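Local atomic coordinates of rifin (Plasmodium falciparum, PDB entry 7JZI), a protein that probably acts, as a member of the RIFIN family of variant surface antigens, at the infected red-cell surface, where some relatives engage human immune receptors. Residues B[45-49]-B[50-54]. Numbering follows the deposited sequence.
Sequences NSFVQ and NSHYT. Unlike the reference sequence in segment 45-49: Gln-49 (reference Asn).
The ring of Phe-47 meets the chain that turns away from its own helix: Ser-51 O lies over one face, 3.8 Å above the plane and displaced from the ring centre, while Tyr-53 O sits in plane at the edge, 3.3 Å from Phe-47 CZ. The imidazole of His-52 approaches obliquely, its plane at 90° to the phenyl ring, and brings His-52 CD2 to 3.7 Å from Phe-47 CE1. With CG of Phe-47 anti to the backbone N (chi1 -177°), the ring is carried forward along the loop, although its CB sets out away from it. Helix 43-50 ends with i+4 backbone bonds. Asn-50 N donates to Ser-46 O at 2.9 Å, and Ser-51 N to Phe-47 O at 3.0 Å; Phe-47 O also takes a weak bond from Asn-50 N. Ser-51 then leaves helical geometry with a positive phi of 68°, which redirects the chain past the phenyl ring. In this fragment of the longer rifin, the helix exit is a worked example of an aromatic side chain buried at a turn: Phe-47 lies between the loop and the next helix, 56-70, and touches both, meeting Val-56 and Leu-59 of the latter; Met-24 of helix 8-33 adds a further contact. The chemistry is thus divided: backbone hydrogen bonds use the carbonyls of Ser-46 and Phe-47 in the last turn, whereas the phenyl ring offers dispersion and, given the in-plane placing of Tyr-53 O at its edge, at most a weak electrostatic preference for that oxygen.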
loop_
_atom_site.group_PDB
_atom_site.type_symbol
_atom_site.label_atom_id
_atom_site.label_comp_id
_atom_site.label_asym_id
_atom_site.label_seq_id
_atom_site.Cartn_x
_atom_site.Cartn_y
_atom_site.Cartn_z
ATOM N N ASN B 45 -1.101 11.542 -14.657
ATOM C CA ASN B 45 -1.162 12.483 -15.795
ATOM C C ASN B 45 -0.831 11.679 -17.048
ATOM O O ASN B 45 -1.456 11.913 -18.086
ATOM C CB ASN B 45 -0.262 13.695 -15.567
ATOM C CG ASN B 45 -0.863 14.704 -14.614
ATOM O OD1 ASN B 45 -2.075 14.730 -14.416
ATOM N ND2 ASN B 45 -0.028 15.546 -14.031
ATOM N N SER B 46 0.104 10.743 -16.937
ATOM C CA SER B 46 0.517 10.017 -18.158
ATOM C C SER B 46 -0.676 9.243 -18.696
ATOM O O SER B 46 -0.901 9.279 -19.913
ATOM C CB SER B 46 1.670 9.100 -17.894
ATOM O OG SER B 46 1.220 7.808 -17.519
ATOM N N PHE B 47 -1.424 8.587 -17.813
ATOM C CA PHE B 47 -2.534 7.735 -18.298
ATOM C C PHE B 47 -3.548 8.634 -18.985
ATOM O O PHE B 47 -4.046 8.279 -20.063
ATOM C CB PHE B 47 -3.216 7.027 -17.132
ATOM C CG PHE B 47 -4.321 6.083 -17.525
ATOM C CD1 PHE B 47 -4.034 4.788 -17.918
ATOM C CD2 PHE B 47 -5.644 6.487 -17.492
ATOM C CE1 PHE B 47 -5.048 3.917 -18.276
ATOM C CE2 PHE B 47 -6.657 5.617 -17.853
ATOM C CZ PHE B 47 -6.355 4.336 -18.244
ATOM N N VAL B 48 -3.824 9.780 -18.371
ATOM C CA VAL B 48 -4.886 10.640 -18.955
ATOM C C VAL B 48 -4.447 11.119 -20.342
ATOM O O VAL B 48 -5.298 11.134 -21.245
ATOM C CB VAL B 48 -5.351 11.766 -18.014
ATOM C CG1 VAL B 48 -5.729 11.228 -16.646
ATOM C CG2 VAL B 48 -4.362 12.910 -17.892
ATOM N N GLN B 49 -3.172 11.480 -20.511
ATOM C CA GLN B 49 -2.665 11.912 -21.843
ATOM C C GLN B 49 -2.671 10.766 -22.861
ATOM O O GLN B 49 -2.960 11.043 -24.033
ATOM C CB GLN B 49 -1.327 12.641 -21.743
ATOM C CG GLN B 49 -1.431 13.963 -20.998
ATOM C CD GLN B 49 -0.184 14.800 -21.137
ATOM O OE1 GLN B 49 0.751 14.442 -21.851
ATOM N NE2 GLN B 49 -0.163 15.933 -20.454
ATOM N N ASN B 50 -2.350 9.537 -22.456
ATOM C CA ASN B 50 -2.222 8.451 -23.466
ATOM C C ASN B 50 -3.528 7.673 -23.716
ATOM O O ASN B 50 -3.497 6.823 -24.621
ATOM C CB ASN B 50 -0.988 7.585 -23.208
ATOM C CG ASN B 50 0.307 8.357 -23.324
ATOM O OD1 ASN B 50 0.300 9.557 -23.581
ATOM N ND2 ASN B 50 1.423 7.674 -23.138
ATOM N N SER B 51 -4.619 7.931 -22.983
ATOM C CA SER B 51 -5.947 7.290 -23.243
ATOM C C SER B 51 -5.936 5.790 -22.929
ATOM O O SER B 51 -5.562 5.480 -21.798
ATOM C CB SER B 51 -6.448 7.576 -24.636
ATOM O OG SER B 51 -7.813 7.209 -24.772
ATOM N N HIS B 52 -6.424 4.917 -23.834
ATOM C CA HIS B 52 -6.317 3.459 -23.639
ATOM C C HIS B 52 -6.820 3.019 -22.257
ATOM O O HIS B 52 -6.150 2.291 -21.518
ATOM C CB HIS B 52 -4.883 2.968 -23.905
ATOM C CG HIS B 52 -3.844 3.527 -22.976
ATOM N ND1 HIS B 52 -2.850 4.383 -23.400
ATOM C CD2 HIS B 52 -3.626 3.329 -21.653
ATOM C CE1 HIS B 52 -2.076 4.699 -22.376
ATOM N NE2 HIS B 52 -2.525 4.073 -21.304
ATOM N N TYR B 53 -8.059 3.415 -21.949
ATOM C CA TYR B 53 -8.603 3.284 -20.596
ATOM C C TYR B 53 -8.529 1.852 -20.049
ATOM O O TYR B 53 -8.124 1.657 -18.895
ATOM C CB TYR B 53 -10.004 3.914 -20.578
ATOM C CG TYR B 53 -11.155 3.104 -21.128
ATOM C CD1 TYR B 53 -11.832 2.197 -20.335
ATOM C CD2 TYR B 53 -11.533 3.217 -22.464
ATOM C CE1 TYR B 53 -12.882 1.452 -20.851
ATOM C CE2 TYR B 53 -12.571 2.485 -22.979
ATOM C CZ TYR B 53 -13.250 1.611 -22.171
ATOM O OH TYR B 53 -14.286 0.886 -22.704
ATOM N N THR B 54 -8.791 0.834 -20.878
ATOM C CA THR B 54 -8.840 -0.526 -20.351
ATOM C C THR B 54 -7.461 -1.088 -20.043
ATOM O O THR B 54 -7.358 -2.271 -19.701
ATOM C CB THR B 54 -9.612 -1.483 -21.281
ATOM O OG1 THR B 54 -9.369 -2.854 -20.897
ATOM C CG2 THR B 54 -9.471 -1.206 -22.827
#